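Local coordinates for uncharacterized protein AF0587 (Archaeoglobus fulgidus DSM 4304, PDB 2Q07) that is of unknown function but belongs to the archaeosine synthase type 1 family and may bind RNA in tRNA modification, this piece including the PUA domain, at residues Phe264-Met277 against Gly288-Ser298. Sequence-based numbering, arbitrary orientation.
Sequences FHNSRIFGVGLAAM and GIAINVKRKFS
Val272 O accepts two backbone N-H groups from the facing strand, Lys294 N at 2.9 Å and Arg295 N at 3.2 Å, while Val272 N donates to Arg295 O. Two consecutive residues thus oppose one, a classic beta bulge that shifts the antiparallel register by one. Beyond the bulge, Leu274 and Asn292 exchange both bonds of a hydrogen-bonded pair, that from Asn292 N to Leu274 O nearly straight at 175°. At one end Ala276 N donates to Ala290 O at 2.7 Å. At the other, Phe297 N to Phe270 O is 2.8 Å, whereas the return bond from Phe270 N to Phe297 O is weak.

Both Phe side chains of this last pair lie on the face shared with Val272. With Phe270 CG between its backbone N and carbonyl carbon (chi1 70°), the ring takes Phe297 CD1 over one face, 3.3 Å above its plane and toward its rim; the planes meet at 50°, an oblique pairing, and Phe297 CB adds a CH-pi contact over that ring. The Phe297 ring receives Val272 CG2 at its edge. On the other face, Gly271 CA sits against the Phe264 ring, whose CZ also meets Val293 CG1 at 3.8 Å.

Asn266 OD1 closes the turn before strand 270-275: it accepts Arg268 N, an Asx turn, and also Ile269 N, which extends it to an Asx motif; the two donors come from opposite faces of its plane. Arg295 NH2 bridges to Asp216 and Lys294 NZ to Asp209. Within the PUA domain, strand 270-275 lies between 289-297 and 261-265; helix 219-227 packs on Phe270 and Val272, and helix 279-282 on Ala275 and Ile291.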
# COMPACT_ATOMS: atom_id res chain seq x y z
N PHE A 264 -3.96 10.58 -19.68
CA PHE A 264 -3.65 11.36 -20.87
C PHE A 264 -4.94 12.00 -21.41
O PHE A 264 -6.04 11.56 -21.07
CB PHE A 264 -3.01 10.47 -21.94
CG PHE A 264 -3.87 9.33 -22.40
CD1 PHE A 264 -4.85 9.52 -23.38
CD2 PHE A 264 -3.71 8.06 -21.86
CE1 PHE A 264 -5.65 8.46 -23.82
CE2 PHE A 264 -4.50 6.99 -22.28
CZ PHE A 264 -5.47 7.19 -23.27
N HIS A 265 -4.80 13.03 -22.24
CA HIS A 265 -5.97 13.71 -22.78
C HIS A 265 -5.68 14.69 -23.94
O HIS A 265 -4.56 15.18 -24.08
CB HIS A 265 -6.67 14.50 -21.67
CG HIS A 265 -5.86 15.66 -21.16
ND1 HIS A 265 -4.81 15.51 -20.28
CD2 HIS A 265 -5.90 16.98 -21.47
CE1 HIS A 265 -4.24 16.68 -20.07
NE2 HIS A 265 -4.88 17.59 -20.78
N ASN A 266 -6.70 14.94 -24.75
CA ASN A 266 -6.64 15.93 -25.83
C ASN A 266 -8.04 16.54 -25.95
O ASN A 266 -8.84 16.41 -25.03
CB ASN A 266 -6.19 15.33 -27.17
CG ASN A 266 -7.00 14.13 -27.61
OD1 ASN A 266 -8.21 14.07 -27.43
ND2 ASN A 266 -6.33 13.18 -28.22
N SER A 267 -8.34 17.21 -27.06
CA SER A 267 -9.64 17.86 -27.21
C SER A 267 -10.84 16.94 -27.40
O SER A 267 -11.98 17.40 -27.31
CB SER A 267 -9.59 18.84 -28.38
OG SER A 267 -9.51 18.15 -29.61
N ARG A 268 -10.61 15.65 -27.64
CA ARG A 268 -11.74 14.74 -27.85
C ARG A 268 -11.82 13.58 -26.86
O ARG A 268 -12.89 12.99 -26.69
CB ARG A 268 -11.71 14.17 -29.27
CG ARG A 268 -10.58 13.18 -29.51
CD ARG A 268 -10.85 12.27 -30.70
NE ARG A 268 -10.90 12.99 -31.97
CZ ARG A 268 -11.09 12.40 -33.15
NH1 ARG A 268 -11.25 11.08 -33.21
NH2 ARG A 268 -11.13 13.12 -34.26
N ILE A 269 -10.71 13.24 -26.21
CA ILE A 269 -10.72 12.13 -25.27
C ILE A 269 -9.71 12.27 -24.15
O ILE A 269 -8.84 13.14 -24.15
CB ILE A 269 -10.40 10.78 -25.96
CG1 ILE A 269 -8.96 10.80 -26.49
CG2 ILE A 269 -11.35 10.50 -27.12
CD1 ILE A 269 -8.45 9.45 -26.94
N PHE A 270 -9.87 11.38 -23.17
CA PHE A 270 -8.93 11.29 -22.07
C PHE A 270 -8.91 9.81 -21.74
O PHE A 270 -9.87 9.09 -22.03
CB PHE A 270 -9.34 12.17 -20.88
CG PHE A 270 -10.55 11.71 -20.13
CD1 PHE A 270 -10.42 11.07 -18.90
CD2 PHE A 270 -11.83 12.00 -20.61
CE1 PHE A 270 -11.53 10.72 -18.16
CE2 PHE A 270 -12.95 11.66 -19.87
CZ PHE A 270 -12.81 11.02 -18.64
N GLY A 271 -7.79 9.34 -21.19
CA GLY A 271 -7.69 7.93 -20.87
C GLY A 271 -6.74 7.59 -19.74
O GLY A 271 -6.20 8.47 -19.06
N VAL A 272 -6.55 6.30 -19.54
CA VAL A 272 -5.69 5.78 -18.48
C VAL A 272 -4.59 4.94 -19.13
O VAL A 272 -4.84 4.23 -20.10
CB VAL A 272 -6.51 4.88 -17.52
CG1 VAL A 272 -5.58 4.25 -16.49
CG2 VAL A 272 -7.60 5.69 -16.84
N GLY A 273 -3.39 5.03 -18.58
CA GLY A 273 -2.28 4.25 -19.10
C GLY A 273 -1.13 4.13 -18.10
O GLY A 273 -1.19 4.68 -17.00
N LEU A 274 -0.10 3.39 -18.49
CA LEU A 274 1.08 3.21 -17.65
C LEU A 274 2.25 3.96 -18.27
O LEU A 274 2.68 3.63 -19.38
CB LEU A 274 1.46 1.73 -17.54
CG LEU A 274 0.98 0.92 -16.34
CD1 LEU A 274 1.60 -0.47 -16.43
CD2 LEU A 274 1.38 1.59 -15.03
N ALA A 275 2.74 4.96 -17.57
CA ALA A 275 3.87 5.74 -18.07
C ALA A 275 5.08 4.84 -18.27
O ALA A 275 5.32 3.94 -17.48
CB ALA A 275 4.19 6.86 -17.09
N ALA A 276 5.83 5.07 -19.34
CA ALA A 276 7.02 4.27 -19.62
C ALA A 276 8.26 5.08 -19.28
O ALA A 276 9.33 4.53 -19.03
CB ALA A 276 7.05 3.84 -21.09
N MSE A 277 8.11 6.40 -19.28
CA MSE A 277 9.22 7.30 -18.95
C MSE A 277 8.75 8.41 -18.00
O MSE A 277 7.55 8.60 -17.79
CB MSE A 277 9.81 7.90 -20.23
CG MSE A 277 8.80 8.49 -21.21
SE MSE A 277 9.62 9.24 -22.80
CE MSE A 277 9.96 7.60 -23.77
N GLY A 288 11.13 7.24 -27.79
CA GLY A 288 10.66 5.95 -27.33
C GLY A 288 9.20 5.96 -26.92
O GLY A 288 8.51 6.97 -27.06
N ILE A 289 8.73 4.82 -26.42
CA ILE A 289 7.34 4.69 -25.98
C ILE A 289 7.11 5.47 -24.69
O ILE A 289 7.77 5.24 -23.68
CB ILE A 289 6.97 3.21 -25.73
CG1 ILE A 289 7.04 2.42 -27.04
CG2 ILE A 289 5.58 3.12 -25.13
CD1 ILE A 289 6.78 0.92 -26.88
N ALA A 290 6.16 6.40 -24.74
CA ALA A 290 5.85 7.23 -23.58
C ALA A 290 4.82 6.61 -22.65
O ALA A 290 5.00 6.63 -21.42
CB ALA A 290 5.37 8.60 -24.05
N ILE A 291 3.75 6.07 -23.22
CA ILE A 291 2.68 5.48 -22.41
C ILE A 291 2.05 4.23 -23.02
O ILE A 291 1.76 4.18 -24.21
CB ILE A 291 1.53 6.48 -22.20
CG1 ILE A 291 2.05 7.79 -21.62
CG2 ILE A 291 0.48 5.85 -21.29
CD1 ILE A 291 0.98 8.86 -21.47
N ASN A 292 1.82 3.22 -22.18
CA ASN A 292 1.15 2.01 -22.62
C ASN A 292 -0.31 2.26 -22.24
O ASN A 292 -0.66 2.32 -21.07
CB ASN A 292 1.72 0.79 -21.90
CG ASN A 292 3.17 0.50 -22.29
OD1 ASN A 292 3.45 0.09 -23.41
ND2 ASN A 292 4.09 0.72 -21.36
N VAL A 293 -1.16 2.44 -23.25
CA VAL A 293 -2.58 2.73 -23.04
C VAL A 293 -3.41 1.56 -22.52
O VAL A 293 -3.35 0.46 -23.06
CB VAL A 293 -3.23 3.24 -24.35
CG1 VAL A 293 -4.69 3.60 -24.12
CG2 VAL A 293 -2.46 4.43 -24.86
N LYS A 294 -4.16 1.81 -21.46
CA LYS A 294 -5.03 0.78 -20.89
C LYS A 294 -6.45 0.99 -21.40
O LYS A 294 -7.15 0.03 -21.73
CB LYS A 294 -5.02 0.82 -19.36
CG LYS A 294 -3.78 0.19 -18.72
CD LYS A 294 -4.03 -0.22 -17.26
CE LYS A 294 -2.93 -1.17 -16.75
NZ LYS A 294 -3.23 -1.78 -15.42
N ARG A 295 -6.89 2.24 -21.47
CA ARG A 295 -8.24 2.52 -21.92
C ARG A 295 -8.45 4.01 -22.17
O ARG A 295 -7.62 4.84 -21.77
CB ARG A 295 -9.25 2.01 -20.89
CG ARG A 295 -9.28 2.82 -19.59
CD ARG A 295 -10.06 2.13 -18.46
NE ARG A 295 -9.24 1.18 -17.71
CZ ARG A 295 -8.99 -0.07 -18.09
NH1 ARG A 295 -9.51 -0.54 -19.22
NH2 ARG A 295 -8.20 -0.84 -17.35
N LYS A 296 -9.55 4.35 -22.82
CA LYS A 296 -9.87 5.73 -23.11
C LYS A 296 -11.37 5.97 -23.08
O LYS A 296 -12.17 5.05 -23.24
CB LYS A 296 -9.28 6.14 -24.46
CG LYS A 296 -9.62 5.20 -25.60
CD LYS A 296 -9.02 5.71 -26.90
CE LYS A 296 -9.45 4.85 -28.09
NZ LYS A 296 -9.06 5.52 -29.37
N PHE A 297 -11.74 7.23 -22.85
CA PHE A 297 -13.15 7.60 -22.79
C PHE A 297 -13.47 8.72 -23.78
O PHE A 297 -12.69 9.66 -23.95
CB PHE A 297 -13.50 8.02 -21.36
CG PHE A 297 -12.79 7.22 -20.30
CD1 PHE A 297 -11.66 7.73 -19.65
CD2 PHE A 297 -13.22 5.93 -19.97
CE1 PHE A 297 -10.97 6.98 -18.70
CE2 PHE A 297 -12.53 5.16 -19.02
CZ PHE A 297 -11.40 5.69 -18.38
N SER A 298 -14.62 8.62 -24.44
CA SER A 298 -15.04 9.62 -25.42
C SER A 298 -15.77 10.78 -24.77
O SER A 298 -15.28 11.93 -24.84
CB SER A 298 -15.96 8.98 -26.45
OG SER A 298 -15.36 7.82 -27.00